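Local coordinates for hypothetical protein PH0495 (Pyrococcus horikoshii, PDB 1X3L), which catalyses the ATP-dependent phosphorylation of D-glycerate to 2-phosphoglycerate, with magnesium as cofactor, and also accepts other nucleotides or pyrophosphate as phosphate donor, at residues A[36-41]-A[124-129]; A[65-68]-A[72-75]; A[114-119]-A[179-184]. All blocks are in the same frame, centred on the assembly; numbering follows the deposited sequence.

Overall arrangement
The three contacts build up around the six-stranded parallel sheet (strand order 3-2-1-4-5-6), all on one side of the chain's centre. Interactions 1 and 2 have centres about 11 Å apart and share one face of strand 124-129; interaction 3 lies on the opposite face, its centre about 15 Å from that of interaction 1 and 18 Å from that of interaction 2. Along the chain, interaction 2 falls between the two segments of interaction 1, and interaction 3 opens at 114-119, just before strand 124-129. A small antiparallel sheet and three helices are thereby anchored to a common sheet, with a salt bridge connecting interactions 2 and 3.

Interaction 1 (A[36-41]-A[124-129]); sequences DKIIVQ and IVFILI
Ile124 begins the contact with its terminal methyl: CD1 lies 3.9 Å from Ile38 CD1, the two side chains reaching toward each other tip to tip. Ile38 can stretch this far because CG1 stands beside its backbone N and the chain then runs straight on, with chi2 at 179°. The backbones themselves stay well apart, the CA atoms of Ile38 and Ile124 being 10.0 Å from each other, and no hydrogen bond joins the two strands. Instead, Ile124 pairs by backbone with Lys50, and Ile38 with Phe45. Val125 turns to the other face of its sheet, toward helix 103-118.

Phe126 comes next and meets the second branch of Ile38. Its ring presents an edge, with CZ leading, and Ile38 CG2 sits near the ring plane, 4.2 Å from CZ of Phe126. One isoleucine thus forks over two residues of alternate position, CD1 on Ile124 and CG2 on Phe126. The packing is between two sheets: strand 37-40 is the middle strand of a three-stranded antiparallel sheet, which covers one face of the parallel sheet at the start of strand 124-129. The parallel sheet has the 3-2-1-4-5-6 strand order of a Rossmann-like fold. Leu71 touches both Ile38 and Phe126 and fills in beside them, while Val51 and Ile190, on the strands flanking 124-129, pack against Phe126.

The Ile127 side chain lies on the other face, as that of Val125 does. Leu128 returns to the face that bears Ile124 and Phe126, but beyond contact with 36-41, where helix 60-70 packs.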
loop_
_atom_site.group_PDB
_atom_site.type_symbol
_atom_site.label_atom_id
_atom_site.label_comp_id
_atom_site.label_asym_id
_atom_site.label_seq_id
_atom_site.Cartn_x
_atom_site.Cartn_y
_atom_site.Cartn_z
ATOM N N ASP A 36 -24.480 14.099 -13.986
ATOM C CA ASP A 36 -25.330 13.077 -13.402
ATOM C C ASP A 36 -24.600 11.739 -13.425
ATOM O O ASP A 36 -25.100 10.738 -12.915
ATOM C CB ASP A 36 -26.632 12.977 -14.201
ATOM C CG ASP A 36 -27.714 12.219 -13.463
ATOM O OD1 ASP A 36 -28.795 11.995 -14.052
ATOM O OD2 ASP A 36 -27.484 11.853 -12.289
ATOM N N LYS A 37 -23.407 11.733 -14.011
ATOM C CA LYS A 37 -22.625 10.512 -14.119
ATOM C C LYS A 37 -21.311 10.563 -13.343
ATOM O O LYS A 37 -20.673 11.613 -13.240
ATOM C CB LYS A 37 -22.323 10.219 -15.592
ATOM C CG LYS A 37 -23.538 10.274 -16.512
ATOM C CD LYS A 37 -24.560 9.190 -16.185
ATOM C CE LYS A 37 -25.784 9.293 -17.093
ATOM N NZ LYS A 37 -26.778 8.209 -16.840
ATOM N N ILE A 38 -20.925 9.416 -12.794
ATOM C CA ILE A 38 -19.673 9.278 -12.058
ATOM C C ILE A 38 -18.862 8.253 -12.840
ATOM O O ILE A 38 -19.310 7.128 -13.032
ATOM C CB ILE A 38 -19.906 8.751 -10.629
ATOM C CG1 ILE A 38 -20.717 9.772 -9.827
ATOM C CG2 ILE A 38 -18.570 8.490 -9.944
ATOM C CD1 ILE A 38 -21.019 9.342 -8.406
ATOM N N ILE A 39 -17.681 8.642 -13.305
ATOM C CA ILE A 39 -16.849 7.731 -14.083
ATOM C C ILE A 39 -15.577 7.345 -13.331
ATOM O O ILE A 39 -14.672 8.163 -13.142
ATOM C CB ILE A 39 -16.483 8.357 -15.447
ATOM C CG1 ILE A 39 -17.754 8.881 -16.126
ATOM C CG2 ILE A 39 -15.822 7.314 -16.341
ATOM C CD1 ILE A 39 -17.510 9.582 -17.450
ATOM N N VAL A 40 -15.522 6.084 -12.911
ATOM C CA VAL A 40 -14.390 5.561 -12.158
ATOM C C VAL A 40 -13.516 4.663 -13.024
ATOM O O VAL A 40 -13.912 3.554 -13.395
ATOM C CB VAL A 40 -14.877 4.765 -10.933
ATOM C CG1 VAL A 40 -13.699 4.388 -10.051
ATOM C CG2 VAL A 40 -15.880 5.588 -10.157
ATOM N N GLN A 41 -12.318 5.149 -13.333
ATOM C CA GLN A 41 -11.382 4.415 -14.174
ATOM C C GLN A 41 -12.106 3.890 -15.416
ATOM O O GLN A 41 -11.920 2.744 -15.820
ATOM C CB GLN A 41 -10.747 3.249 -13.393
ATOM C CG GLN A 41 -10.017 3.682 -12.117
ATOM C CD GLN A 41 -9.137 2.589 -11.525
ATOM O OE1 GLN A 41 -9.526 1.425 -11.460
ATOM N NE2 GLN A 41 -7.943 2.968 -11.077
ATOM N N ILE A 124 -25.764 5.717 -3.884
ATOM C CA ILE A 124 -24.402 5.277 -4.146
ATOM C C ILE A 124 -23.603 5.399 -2.851
ATOM O O ILE A 124 -23.707 6.405 -2.143
ATOM C CB ILE A 124 -23.727 6.146 -5.232
ATOM C CG1 ILE A 124 -24.442 5.954 -6.571
ATOM C CG2 ILE A 124 -22.243 5.791 -5.350
ATOM C CD1 ILE A 124 -23.813 6.716 -7.718
ATOM N N VAL A 125 -22.823 4.372 -2.536
ATOM C CA VAL A 125 -22.008 4.384 -1.326
ATOM C C VAL A 125 -20.535 4.166 -1.652
ATOM O O VAL A 125 -20.145 3.092 -2.109
ATOM C CB VAL A 125 -22.440 3.280 -0.333
ATOM C CG1 VAL A 125 -21.561 3.331 0.910
ATOM C CG2 VAL A 125 -23.910 3.450 0.040
ATOM N N PHE A 126 -19.722 5.192 -1.417
ATOM C CA PHE A 126 -18.285 5.105 -1.652
ATOM C C PHE A 126 -17.626 4.453 -0.442
ATOM O O PHE A 126 -17.867 4.859 0.695
ATOM C CB PHE A 126 -17.680 6.504 -1.837
ATOM C CG PHE A 126 -17.763 7.030 -3.237
ATOM C CD1 PHE A 126 -16.829 6.648 -4.193
ATOM C CD2 PHE A 126 -18.775 7.910 -3.601
ATOM C CE1 PHE A 126 -16.899 7.136 -5.493
ATOM C CE2 PHE A 126 -18.856 8.404 -4.900
ATOM C CZ PHE A 126 -17.918 8.018 -5.847
ATOM N N ILE A 127 -16.809 3.435 -0.683
ATOM C CA ILE A 127 -16.083 2.769 0.396
ATOM C C ILE A 127 -14.625 3.105 0.092
ATOM O O ILE A 127 -14.085 2.660 -0.919
ATOM C CB ILE A 127 -16.274 1.238 0.358
ATOM C CG1 ILE A 127 -17.764 0.892 0.404
ATOM C CG2 ILE A 127 -15.556 0.598 1.542
ATOM C CD1 ILE A 127 -18.453 1.282 1.704
ATOM N N LEU A 128 -14.003 3.908 0.951
ATOM C CA LEU A 128 -12.621 4.336 0.752
ATOM C C LEU A 128 -11.692 3.572 1.696
ATOM O O LEU A 128 -11.734 3.749 2.915
ATOM C CB LEU A 128 -12.529 5.854 0.973
ATOM C CG LEU A 128 -13.593 6.680 0.223
ATOM C CD1 LEU A 128 -13.381 8.173 0.468
ATOM C CD2 LEU A 128 -13.520 6.386 -1.276
ATOM N N ILE A 129 -10.845 2.726 1.121
ATOM C CA ILE A 129 -9.951 1.892 1.911
ATOM C C ILE A 129 -8.455 2.189 1.760
ATOM O O ILE A 129 -7.939 2.344 0.652
ATOM C CB ILE A 129 -10.195 0.403 1.577
ATOM C CG1 ILE A 129 -11.695 0.095 1.659
ATOM C CG2 ILE A 129 -9.424 -0.489 2.548
ATOM C CD1 ILE A 129 -12.071 -1.332 1.231
#

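Interaction 2 (A[65-68]-A[72-75]); sequences RAIE and DVED
Val73 places a single methyl, CG2, against two successive residues of the helix. CG2 is 4.0 Å from Ile67 CG2 and 4.1 Å from Glu68 CG, and in both cases the side chains cross at about a right angle. The valine points at the helix, with CG2 beside its own backbone N and CG1 anti to it (chi1 179°). Ile67 answers with its short branch alone, since the longer one follows CG1 away from Val73. Glu68 takes part through its aliphatic stem, not its carboxylate.

In the next shell, each of these groups has a further hold. The long branch of Ile67 runs down onto strand 124-129, where it packs on Phe126 and Leu128. Val53 of strand 51-56 touches both Ile67 and Val73 and so lies under the pair. Beyond CG the Glu68 chain is extended and leads away from Val73, and its two carboxylate oxygens accept hydrogen bonds from successive backbone amides, OE1 from Lys89 and OE2 from Arg90.

Farther out, the segments belong to a beta-alpha-beta crossover: strand 51-56, helix 60-70 and strand 75-81, the two strands being adjacent and parallel. Val73 stands in the loop between helix 60-70 and strand 75-81, and Glu74 and Asp75 pair by backbone with Val51 and Val53. Glu74 OE2 also forms a salt bridge with Arg118 NH2.

No hydrogen bond crosses between the two segments. Their attraction is therefore one of hydrophobic burial and dispersion, with the one acidic side chain involved contributing a methylene while its charged end is satisfied by the backbone of the 89-90 loop.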
loop_
_atom_site.group_PDB
_atom_site.type_symbol
_atom_site.label_atom_id
_atom_site.label_comp_id
_atom_site.label_asym_id
_atom_site.label_seq_id
_atom_site.Cartn_x
_atom_site.Cartn_y
_atom_site.Cartn_z
ATOM N N ARG A 65 -12.054 13.716 1.583
ATOM C CA ARG A 65 -12.007 15.114 1.174
ATOM C C ARG A 65 -12.103 15.240 -0.349
ATOM O O ARG A 65 -12.758 16.149 -0.866
ATOM C CB ARG A 65 -10.714 15.757 1.690
ATOM C CG ARG A 65 -10.615 17.258 1.477
ATOM C CD ARG A 65 -9.482 17.853 2.313
ATOM N NE ARG A 65 -8.162 17.345 1.932
ATOM C CZ ARG A 65 -7.459 17.775 0.886
ATOM N NH1 ARG A 65 -7.941 18.731 0.100
ATOM N NH2 ARG A 65 -6.272 17.242 0.620
ATOM N N ALA A 66 -11.462 14.320 -1.064
ATOM C CA ALA A 66 -11.493 14.336 -2.524
ATOM C C ALA A 66 -12.918 14.114 -3.033
ATOM O O ALA A 66 -13.374 14.787 -3.962
ATOM C CB ALA A 66 -10.559 13.259 -3.083
ATOM N N ILE A 67 -13.623 13.164 -2.429
ATOM C CA ILE A 67 -14.991 12.881 -2.840
ATOM C C ILE A 67 -15.902 14.089 -2.606
ATOM O O ILE A 67 -16.722 14.427 -3.463
ATOM C CB ILE A 67 -15.553 11.656 -2.090
ATOM C CG1 ILE A 67 -14.778 10.400 -2.498
ATOM C CG2 ILE A 67 -17.028 11.481 -2.396
ATOM C CD1 ILE A 67 -14.900 10.053 -3.967
ATOM N N GLU A 68 -15.758 14.738 -1.453
ATOM C CA GLU A 68 -16.577 15.911 -1.138
ATOM C C GLU A 68 -16.288 17.080 -2.077
ATOM O O GLU A 68 -17.150 17.928 -2.292
ATOM C CB GLU A 68 -16.344 16.387 0.301
ATOM C CG GLU A 68 -16.791 15.433 1.386
ATOM C CD GLU A 68 -16.814 16.099 2.752
ATOM O OE1 GLU A 68 -15.811 16.744 3.126
ATOM O OE2 GLU A 68 -17.835 15.975 3.455
ATOM N N ASP A 72 -21.610 16.081 -3.872
ATOM C CA ASP A 72 -22.316 16.492 -2.666
ATOM C C ASP A 72 -22.627 15.226 -1.885
ATOM O O ASP A 72 -23.354 14.357 -2.364
ATOM C CB ASP A 72 -23.613 17.223 -3.018
ATOM C CG ASP A 72 -23.365 18.524 -3.758
ATOM O OD1 ASP A 72 -22.605 19.372 -3.235
ATOM O OD2 ASP A 72 -23.931 18.703 -4.860
ATOM N N VAL A 73 -22.064 15.117 -0.687
ATOM C CA VAL A 73 -22.270 13.934 0.137
ATOM C C VAL A 73 -23.348 14.126 1.197
ATOM O O VAL A 73 -23.255 15.013 2.044
ATOM C CB VAL A 73 -20.952 13.513 0.823
ATOM C CG1 VAL A 73 -21.183 12.297 1.703
ATOM C CG2 VAL A 73 -19.896 13.213 -0.231
ATOM N N GLU A 74 -24.371 13.282 1.137
ATOM C CA GLU A 74 -25.474 13.340 2.083
ATOM C C GLU A 74 -24.956 13.155 3.500
ATOM O O GLU A 74 -25.328 13.896 4.408
ATOM C CB GLU A 74 -26.500 12.250 1.767
ATOM C CG GLU A 74 -27.654 12.170 2.755
ATOM C CD GLU A 74 -28.388 13.489 2.902
ATOM O OE1 GLU A 74 -28.664 14.132 1.865
ATOM O OE2 GLU A 74 -28.694 13.876 4.052
ATOM N N ASP A 75 -24.093 12.160 3.677
ATOM C CA ASP A 75 -23.520 11.870 4.982
ATOM C C ASP A 75 -22.507 10.735 4.870
ATOM O O ASP A 75 -22.399 10.085 3.826
ATOM C CB ASP A 75 -24.631 11.494 5.970
ATOM C CG ASP A 75 -24.126 11.363 7.398
ATOM O OD1 ASP A 75 -23.352 12.236 7.843
ATOM O OD2 ASP A 75 -24.513 10.393 8.081
#

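Interaction 3 (A[114-119]-A[179-184]); sequences SILNRA and GKLAKM
Leu116 drives one methyl into the angle between two residues of the 179-184 segment. Its CD1 lies 3.7 Å from Met184 CB and 3.8 Å from Leu181 CD1; the Leu116 side chain meets each of the others at about a right angle. The leucine points directly at the other segment. Leu181 starts across the line of approach, but with CG anti to its N (chi1 -172°) its CD1 still swings over to meet Leu116. This is the compact, buried part: both leucines are shielded, with Ile185 adding to the packing on Leu116 and Phe137 to that on Leu181.

The Met184 side is looser beyond CB. That atom packs as tightly as the leucine methyls do, yet the residue as a whole is only partly buried, and its chain bends at the thioether (chi3 96°). Leu116 CB comes within 3.8 Å of Met184 O, and close by a water bridges the two backbones. It donates to Met184 O at 2.8 Å and, more weakly, to Leu116 O at 3.0 Å. No direct hydrogen bond joins the segments, so their polar connection runs through this water, between one carbonyl in the last turn of helix 103-118 and another in the 179-184 segment.

Below the apolar part is the parallel sheet. Leu116 rests its other methyl, CD2, on CG1 of Val125, and Leu181 likewise sets CD2 on CG2 of Ile127. The last turn of helix 103-118 and the short, weakly bonded helix 180-183 thus lie side by side on the face of strand 124-129 turned away from helix 60-70, with Ile54 of the adjoining strand 51-56 also under Leu116.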
loop_
_atom_site.group_PDB
_atom_site.type_symbol
_atom_site.label_atom_id
_atom_site.label_comp_id
_atom_site.label_asym_id
_atom_site.label_seq_id
_atom_site.Cartn_x
_atom_site.Cartn_y
_atom_site.Cartn_z
ATOM N N SER A 114 -24.714 1.980 10.390
ATOM C CA SER A 114 -25.835 2.899 10.505
ATOM C C SER A 114 -26.075 3.579 9.161
ATOM O O SER A 114 -27.213 3.702 8.706
ATOM C CB SER A 114 -25.537 3.951 11.574
ATOM O OG SER A 114 -26.507 4.980 11.554
ATOM N N ILE A 115 -24.991 4.013 8.527
ATOM C CA ILE A 115 -25.069 4.674 7.232
ATOM C C ILE A 115 -25.597 3.733 6.151
ATOM O O ILE A 115 -26.399 4.136 5.307
ATOM C CB ILE A 115 -23.685 5.211 6.814
ATOM C CG1 ILE A 115 -23.272 6.336 7.766
ATOM C CG2 ILE A 115 -23.714 5.701 5.365
ATOM C CD1 ILE A 115 -21.853 6.808 7.580
ATOM N N LEU A 116 -25.149 2.483 6.179
ATOM C CA LEU A 116 -25.583 1.499 5.193
ATOM C C LEU A 116 -27.031 1.076 5.424
ATOM O O LEU A 116 -27.701 0.583 4.516
ATOM C CB LEU A 116 -24.668 0.274 5.232
ATOM C CG LEU A 116 -23.235 0.520 4.749
ATOM C CD1 LEU A 116 -22.417 -0.756 4.892
ATOM C CD2 LEU A 116 -23.261 0.984 3.299
ATOM N N ASN A 117 -27.514 1.267 6.643
ATOM C CA ASN A 117 -28.891 0.916 6.947
ATOM C C ASN A 117 -29.793 1.974 6.319
ATOM O O ASN A 117 -30.887 1.676 5.848
ATOM C CB ASN A 117 -29.110 0.870 8.458
ATOM C CG ASN A 117 -30.521 0.462 8.823
ATOM O OD1 ASN A 117 -30.977 -0.623 8.454
ATOM N ND2 ASN A 117 -31.224 1.329 9.543
ATOM N N ARG A 118 -29.304 3.211 6.295
ATOM C CA ARG A 118 -30.043 4.338 5.737
ATOM C C ARG A 118 -29.961 4.440 4.211
ATOM O O ARG A 118 -30.898 4.909 3.571
ATOM C CB ARG A 118 -29.542 5.641 6.361
ATOM C CG ARG A 118 -30.162 6.891 5.764
ATOM C CD ARG A 118 -29.503 8.148 6.312
ATOM N NE ARG A 118 -29.969 9.347 5.624
ATOM C CZ ARG A 118 -29.464 10.562 5.817
ATOM N NH1 ARG A 118 -28.474 10.741 6.684
ATOM N NH2 ARG A 118 -29.944 11.597 5.141
ATOM N N ALA A 119 -28.844 4.014 3.626
ATOM C CA ALA A 119 -28.689 4.079 2.173
ATOM C C ALA A 119 -29.686 3.145 1.481
ATOM O O ALA A 119 -29.860 1.999 1.893
ATOM C CB ALA A 119 -27.258 3.712 1.776
ATOM N N GLY A 179 -15.645 -9.436 3.116
ATOM C CA GLY A 179 -16.711 -9.047 2.209
ATOM C C GLY A 179 -18.053 -8.730 2.858
ATOM O O GLY A 179 -19.010 -8.359 2.170
ATOM N N LYS A 180 -18.130 -8.850 4.179
ATOM C CA LYS A 180 -19.387 -8.599 4.872
ATOM C C LYS A 180 -19.880 -7.161 4.805
ATOM O O LYS A 180 -21.087 -6.923 4.810
ATOM C CB LYS A 180 -19.283 -9.079 6.322
ATOM C CG LYS A 180 -19.293 -10.608 6.431
ATOM C CD LYS A 180 -19.150 -11.087 7.867
ATOM C CE LYS A 180 -19.436 -12.574 7.978
ATOM N NZ LYS A 180 -20.852 -12.888 7.590
ATOM N N LEU A 181 -18.965 -6.197 4.733
ATOM C CA LEU A 181 -19.381 -4.803 4.641
ATOM C C LEU A 181 -20.099 -4.614 3.302
ATOM O O LEU A 181 -21.156 -3.988 3.234
ATOM C CB LEU A 181 -18.171 -3.860 4.726
ATOM C CG LEU A 181 -18.477 -2.361 4.826
ATOM C CD1 LEU A 181 -19.138 -2.059 6.172
ATOM C CD2 LEU A 181 -17.186 -1.555 4.682
ATOM N N ALA A 182 -19.526 -5.170 2.240
ATOM C CA ALA A 182 -20.128 -5.059 0.916
ATOM C C ALA A 182 -21.508 -5.722 0.874
ATOM O O ALA A 182 -22.387 -5.276 0.143
ATOM C CB ALA A 182 -19.218 -5.690 -0.129
ATOM N N LYS A 183 -21.698 -6.782 1.653
ATOM C CA LYS A 183 -22.991 -7.467 1.675
ATOM C C LYS A 183 -24.082 -6.593 2.287
ATOM O O LYS A 183 -25.267 -6.849 2.089
ATOM C CB LYS A 183 -22.899 -8.781 2.457
ATOM C CG LYS A 183 -22.107 -9.868 1.760
ATOM C CD LYS A 183 -22.071 -11.155 2.578
ATOM C CE LYS A 183 -23.453 -11.792 2.703
ATOM N NZ LYS A 183 -23.403 -13.082 3.456
ATOM N N MET A 184 -23.675 -5.555 3.014
ATOM C CA MET A 184 -24.622 -4.651 3.663
ATOM C C MET A 184 -25.052 -3.476 2.788
ATOM O O MET A 184 -25.930 -2.706 3.172
ATOM C CB MET A 184 -24.022 -4.105 4.964
ATOM C CG MET A 184 -23.672 -5.169 5.988
ATOM S SD MET A 184 -22.816 -4.477 7.423
ATOM C CE MET A 184 -24.206 -4.272 8.559
HETATM O O HOH W 1 -27.627 -2.291 5.394
#